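Local coordinates for phosphate-binding protein (PDB 3W9V) that binds inorganic phosphate as a secreted phosphate-transport protein of the PstS family, and associates with human PON1, at residues V105-K110 with S124-A129; V137-E142 with L177-L182. The protein carries 1 engineered substitution. One frame throughout, in Å; residues are numbered along the deposited sequence.

Contact 1: residues V105-K110 with S124-A129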
loop_
_atom_site.group_PDB
_atom_site.type_symbol
_atom_site.label_atom_id
_atom_site.label_comp_id
_atom_site.label_asym_id
_atom_site.label_seq_id
_atom_site.Cartn_x
_atom_site.Cartn_y
_atom_site.Cartn_z
ATOM N N VAL A 105 -11.474 13.528 16.827
ATOM C CA VAL A 105 -11.143 14.185 15.576
ATOM C C VAL A 105 -11.734 13.361 14.447
ATOM O O VAL A 105 -11.370 12.200 14.248
ATOM C CB VAL A 105 -9.627 14.352 15.399
ATOM C CG1 VAL A 105 -9.301 14.856 13.996
ATOM C CG2 VAL A 105 -9.091 15.304 16.456
ATOM N N ASP A 106 -12.677 13.962 13.735
ATOM C CA ASP A 106 -13.402 13.292 12.673
ATOM C C ASP A 106 -13.357 14.216 11.469
ATOM O O ASP A 106 -14.079 15.212 11.418
ATOM C CB ASP A 106 -14.848 13.055 13.117
ATOM C CG ASP A 106 -15.642 12.220 12.133
ATOM O OD1 ASP A 106 -15.118 11.888 11.048
ATOM O OD2 ASP A 106 -16.813 11.903 12.450
ATOM N N LEU A 107 -12.493 13.900 10.511
ATOM C CA LEU A 107 -12.320 14.746 9.339
ATOM C C LEU A 107 -13.380 14.474 8.290
ATOM O O LEU A 107 -13.604 13.328 7.909
ATOM C CB LEU A 107 -10.949 14.491 8.714
ATOM C CG LEU A 107 -9.735 14.813 9.580
ATOM C CD1 LEU A 107 -8.475 14.204 8.990
ATOM C CD2 LEU A 107 -9.578 16.317 9.728
ATOM N N SER A 108 -14.033 15.523 7.804
ATOM C CA SER A 108 -14.758 15.378 6.557
ATOM C C SER A 108 -13.706 15.235 5.469
ATOM O O SER A 108 -12.547 15.615 5.661
ATOM C CB SER A 108 -15.620 16.605 6.279
ATOM O OG SER A 108 -14.811 17.747 6.088
ATOM N N VAL A 109 -14.089 14.690 4.326
ATOM C CA VAL A 109 -13.152 14.612 3.218
ATOM C C VAL A 109 -12.688 16.014 2.806
ATOM O O VAL A 109 -11.508 16.221 2.521
ATOM C CB VAL A 109 -13.744 13.829 2.033
ATOM C CG1 VAL A 109 -12.835 13.915 0.815
ATOM C CG2 VAL A 109 -13.962 12.372 2.429
ATOM N N LYS A 110 -13.602 16.982 2.813
ATOM C CA LYS A 110 -13.243 18.363 2.481
ATOM C C LYS A 110 -12.177 18.918 3.439
ATOM O O LYS A 110 -11.234 19.583 3.012
ATOM C CB LYS A 110 -14.492 19.251 2.472
ATOM C CG LYS A 110 -14.230 20.734 2.192
ATOM C CD LYS A 110 -13.580 20.959 0.837
ATOM C CE LYS A 110 -13.472 22.443 0.514
ATOM N NZ LYS A 110 -12.661 22.670 -0.714
ATOM N N SER A 124 -8.308 24.690 14.508
ATOM C CA SER A 124 -9.635 25.266 14.729
ATOM C C SER A 124 -10.538 25.126 13.501
ATOM O O SER A 124 -11.759 25.274 13.600
ATOM C CB SER A 124 -9.530 26.737 15.145
ATOM O OG SER A 124 -8.859 27.500 14.159
ATOM N N GLY A 125 -9.933 24.839 12.351
ATOM C CA GLY A 125 -10.672 24.624 11.121
ATOM C C GLY A 125 -11.258 23.230 10.975
ATOM O O GLY A 125 -11.875 22.918 9.955
ATOM N N ILE A 126 -11.067 22.386 11.984
ATOM C CA ILE A 126 -11.658 21.054 11.987
ATOM C C ILE A 126 -12.861 21.067 12.913
ATOM O O ILE A 126 -12.711 21.109 14.132
ATOM C CB ILE A 126 -10.658 19.983 12.461
ATOM C CG1 ILE A 126 -9.346 20.094 11.682
ATOM C CG2 ILE A 126 -11.265 18.591 12.332
ATOM C CD1 ILE A 126 -9.500 19.928 10.193
ATOM N N THR A 127 -14.055 21.048 12.332
ATOM C CA THR A 127 -15.266 21.196 13.129
ATOM C C THR A 127 -15.414 20.053 14.126
ATOM O O THR A 127 -15.179 18.887 13.793
ATOM C CB THR A 127 -16.532 21.303 12.252
ATOM O OG1 THR A 127 -16.711 20.091 11.509
ATOM C CG2 THR A 127 -16.421 22.476 11.290
ATOM N N GLY A 128 -15.763 20.405 15.361
ATOM C CA GLY A 128 -16.036 19.428 16.397
ATOM C C GLY A 128 -14.828 18.882 17.138
ATOM O O GLY A 128 -14.981 18.171 18.129
ATOM N N ALA A 129 -13.628 19.214 16.674
ATOM C CA ALA A 129 -12.416 18.607 17.230
ATOM C C ALA A 129 -11.960 19.241 18.543
ATOM O O ALA A 129 -11.153 18.657 19.266
ATOM C CB ALA A 129 -11.285 18.622 16.205
HETATM O O HOH W 1 -13.726 16.447 14.714
#
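Ile126 brings two of its methyl groups against one methyl of Leu107. CD1 of Ile126 lies 3.6 Å from CD2 of Leu107, and CG2 of Ile126 is 3.8 Å from that same CD2. Having CG1 beside the backbone N (chi1 -51°) puts CG2 anti to that N, and both methyls meet the leucine methyl from the same side, the two side chains crossing obliquely. A branched aliphatic suits this buried place because it offers CG2 and CD1 together to Leu107, while Val115 and Glu111 of helix 109-117 also touch it.

Thr127 contributes its backbone instead: a water donates to Thr127 O at 3.0 Å and accepts from Asp106 N at 2.9 Å, bridging the two segments. Its OG1 meets Lys234 NZ, which also binds Asp106 O, while the carboxylate of Asp106 turns to Gly244 N.

This loop thus packs along strand 106-107, an outermost strand of a small mixed sheet in the periplasmic-binding-protein fold, paired in parallel with strand 231-237. Just past the strand Ser108 N-caps helix 109-117, its OG accepting from Glu111 N.

Gly128 occupies the third position of a type II turn running from Ile126 to Ala129; its positive phi of 83° is readily adopted by glycine. A weak bond from Ala129 N to Ile126 O, 3.3 Å long, closes the turn. Ala129 then directs its CB at Val105, 4.0 Å from CG2. With the two CA atoms only 4.9 Å apart, the short alanine side chain fits against the valine, whose side chain also touches Phe97 and Ala230.

Contact 2: residues V137-E142 with L177-L182. With PO4 (phosphate ion), chain C.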
loop_
_atom_site.group_PDB
_atom_site.type_symbol
_atom_site.label_atom_id
_atom_site.label_comp_id
_atom_site.label_asym_id
_atom_site.label_seq_id
_atom_site.Cartn_x
_atom_site.Cartn_y
_atom_site.Cartn_z
ATOM N N VAL A 137 2.147 19.270 8.653
ATOM C CA VAL A 137 2.073 18.031 7.891
ATOM C C VAL A 137 3.428 17.330 7.840
ATOM O O VAL A 137 4.454 17.958 7.565
ATOM C CB VAL A 137 1.554 18.301 6.457
ATOM C CG1 VAL A 137 1.738 17.081 5.571
ATOM C CG2 VAL A 137 0.090 18.722 6.498
ATOM N N VAL A 138 3.424 16.030 8.125
ATOM C CA VAL A 138 4.591 15.183 7.927
ATOM C C VAL A 138 4.299 14.293 6.728
ATOM O O VAL A 138 3.195 13.759 6.603
ATOM C CB VAL A 138 4.881 14.312 9.165
ATOM C CG1 VAL A 138 6.193 13.559 8.991
ATOM C CG2 VAL A 138 4.918 15.169 10.424
ATOM N N TYR A 139 5.269 14.145 5.836
ATOM C CA TYR A 139 5.065 13.350 4.634
ATOM C C TYR A 139 6.310 12.514 4.334
ATOM O O TYR A 139 7.381 12.728 4.919
ATOM C CB TYR A 139 4.696 14.250 3.437
ATOM C CG TYR A 139 5.788 15.228 3.064
ATOM C CD1 TYR A 139 6.720 14.908 2.089
ATOM C CD2 TYR A 139 5.900 16.463 3.702
ATOM C CE1 TYR A 139 7.734 15.783 1.751
ATOM C CE2 TYR A 139 6.923 17.348 3.372
ATOM C CZ TYR A 139 7.837 16.995 2.393
ATOM O OH TYR A 139 8.869 17.845 2.034
ATOM N N ARG A 140 6.168 11.557 3.425
ATOM C CA ARG A 140 7.291 10.702 3.051
ATOM C C ARG A 140 8.207 11.405 2.056
ATOM O O ARG A 140 7.759 11.867 1.006
ATOM C CB ARG A 140 6.787 9.385 2.464
ATOM C CG ARG A 140 6.134 8.491 3.501
ATOM C CD ARG A 140 7.164 7.760 4.368
ATOM N NE ARG A 140 7.879 6.770 3.575
ATOM C CZ ARG A 140 7.397 5.575 3.243
ATOM N NH1 ARG A 140 6.212 5.159 3.679
ATOM N NH2 ARG A 140 8.127 4.789 2.470
ATOM N N ALA A 141 9.490 11.473 2.399
ATOM C CA ALA A 141 10.483 12.128 1.564
ATOM C C ALA A 141 10.694 11.388 0.256
ATOM O O ALA A 141 10.923 12.004 -0.780
ATOM C CB ALA A 141 11.804 12.218 2.318
ATOM N N GLU A 142 10.648 10.062 0.329
ATOM C CA GLU A 142 11.077 9.203 -0.765
ATOM C C GLU A 142 9.904 8.600 -1.539
ATOM O O GLU A 142 8.738 8.780 -1.165
ATOM C CB GLU A 142 12.017 8.103 -0.235
ATOM C CG GLU A 142 11.353 6.852 0.377
ATOM C CD GLU A 142 10.746 7.028 1.776
ATOM O OE1 GLU A 142 10.317 8.136 2.152
ATOM O OE2 GLU A 142 10.658 6.021 2.505
ATOM N N LEU A 177 0.147 23.272 -6.886
ATOM C CA LEU A 177 0.755 24.512 -6.421
ATOM C C LEU A 177 1.937 24.260 -5.487
ATOM O O LEU A 177 2.465 25.194 -4.878
ATOM C CB LEU A 177 -0.296 25.390 -5.735
ATOM C CG LEU A 177 -1.449 25.829 -6.642
ATOM C CD1 LEU A 177 -2.555 26.497 -5.837
ATOM C CD2 LEU A 177 -0.929 26.761 -7.728
ATOM N N GLY A 178 2.342 22.997 -5.372
ATOM C CA GLY A 178 3.511 22.628 -4.594
ATOM C C GLY A 178 3.250 22.598 -3.102
ATOM O O GLY A 178 2.113 22.793 -2.657
ATOM N N LEU A 179 4.311 22.357 -2.332
ATOM C CA LEU A 179 4.230 22.317 -0.875
ATOM C C LEU A 179 4.321 23.698 -0.247
ATOM O O LEU A 179 4.121 23.849 0.952
ATOM C CB LEU A 179 5.355 21.461 -0.302
ATOM C CG LEU A 179 5.329 19.952 -0.527
ATOM C CD1 LEU A 179 6.573 19.364 0.110
ATOM C CD2 LEU A 179 4.079 19.320 0.070
ATOM N N THR A 180 4.645 24.699 -1.056
ATOM C CA THR A 180 4.787 26.067 -0.557
ATOM C C THR A 180 3.605 26.570 0.294
ATOM O O THR A 180 3.829 27.218 1.316
ATOM C CB THR A 180 5.100 27.059 -1.701
ATOM O OG1 THR A 180 6.211 26.568 -2.462
ATOM C CG2 THR A 180 5.438 28.433 -1.147
ATOM N N PRO A 181 2.351 26.259 -0.100
ATOM C CA PRO A 181 1.234 26.710 0.739
ATOM C C PRO A 181 1.285 26.169 2.165
ATOM O O PRO A 181 0.683 26.767 3.057
ATOM C CB PRO A 181 0.008 26.153 0.012
ATOM C CG PRO A 181 0.422 26.073 -1.397
ATOM C CD PRO A 181 1.864 25.664 -1.360
ATOM N N LEU A 182 1.990 25.057 2.374
ATOM C CA LEU A 182 2.150 24.491 3.707
ATOM C C LEU A 182 3.299 25.161 4.447
ATOM O O LEU A 182 4.369 25.391 3.881
ATOM C CB LEU A 182 2.399 22.983 3.627
ATOM C CG LEU A 182 1.231 22.097 3.185
ATOM C CD1 LEU A 182 1.737 20.738 2.729
ATOM C CD2 LEU A 182 0.222 21.939 4.314
HETATM P P PO4 C . 5.928 2.297 1.276
HETATM O O1 PO4 C . 7.144 2.217 2.184
HETATM O O2 PO4 C . 5.112 3.550 1.567
HETATM O O3 PO4 C . 6.343 2.267 -0.191
HETATM O O4 PO4 C . 5.077 1.072 1.585
#
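Tyr139 and Leu179 approach from opposite directions, and CD1 of the leucine reaches the phenol end of the ring obliquely, 3.4 Å from OH; two long side chains suit this span. They join the middle strand of a three-stranded parallel sheet, 136-140, to a loop that bends in a type I turn from Leu179 to Leu182. Tyr139 holds CG between the backbone N and the carbonyl carbon (chi1 63°), which swings the ring to the loop. Beside this close spot the packing is looser: the side chains of Leu182 and Val137 cross at about a right angle, CD2 of the leucine 3.9 Å from CG2 of the valine, an apolar pairing apt for the buried Val137. Both leucines stay partly exposed, and Leu182 O bonds a glycerol, probably from the crystallisation liquor.

Arg140 serves the phosphate: NH1 donates to O2 at 2.9 Å, and NH2 points almost straight at O1, 2.8 Å away (165°). NE and NH2 grip Glu142 side-on, its OE2 also accepting from Gly190 N. A leucine in place of Arg140 would probably deprive the phosphate of two donors and leave Glu142 without its charged mate. Arg140 NE meets Glu142 OE1 at 3.1 Å, from above the carboxylate plane.

Overall arrangement
Contacts 1 and 2 follow one another along the chain: helix 109-117 leaves contact 1, the chain returns through its 124-129 loop, and strand 136-140 then enters contact 2. Their centres lie 20 Å apart, with nearest atoms about 10 Å apart, so they do not touch. The disulfide Cys113-Cys158 ties the helix rising from contact 1 to the chain just beyond helix 145-157, whose opening residues, Gly145 and Thr146, bind the phosphate together with Arg140, Ser144, Thr8, Leu9 and Ser32. Contact 2 thus adjoins the ligand site through its strand end, whereas contact 1 is structural packing, centred about 25 Å from the centre of the chain.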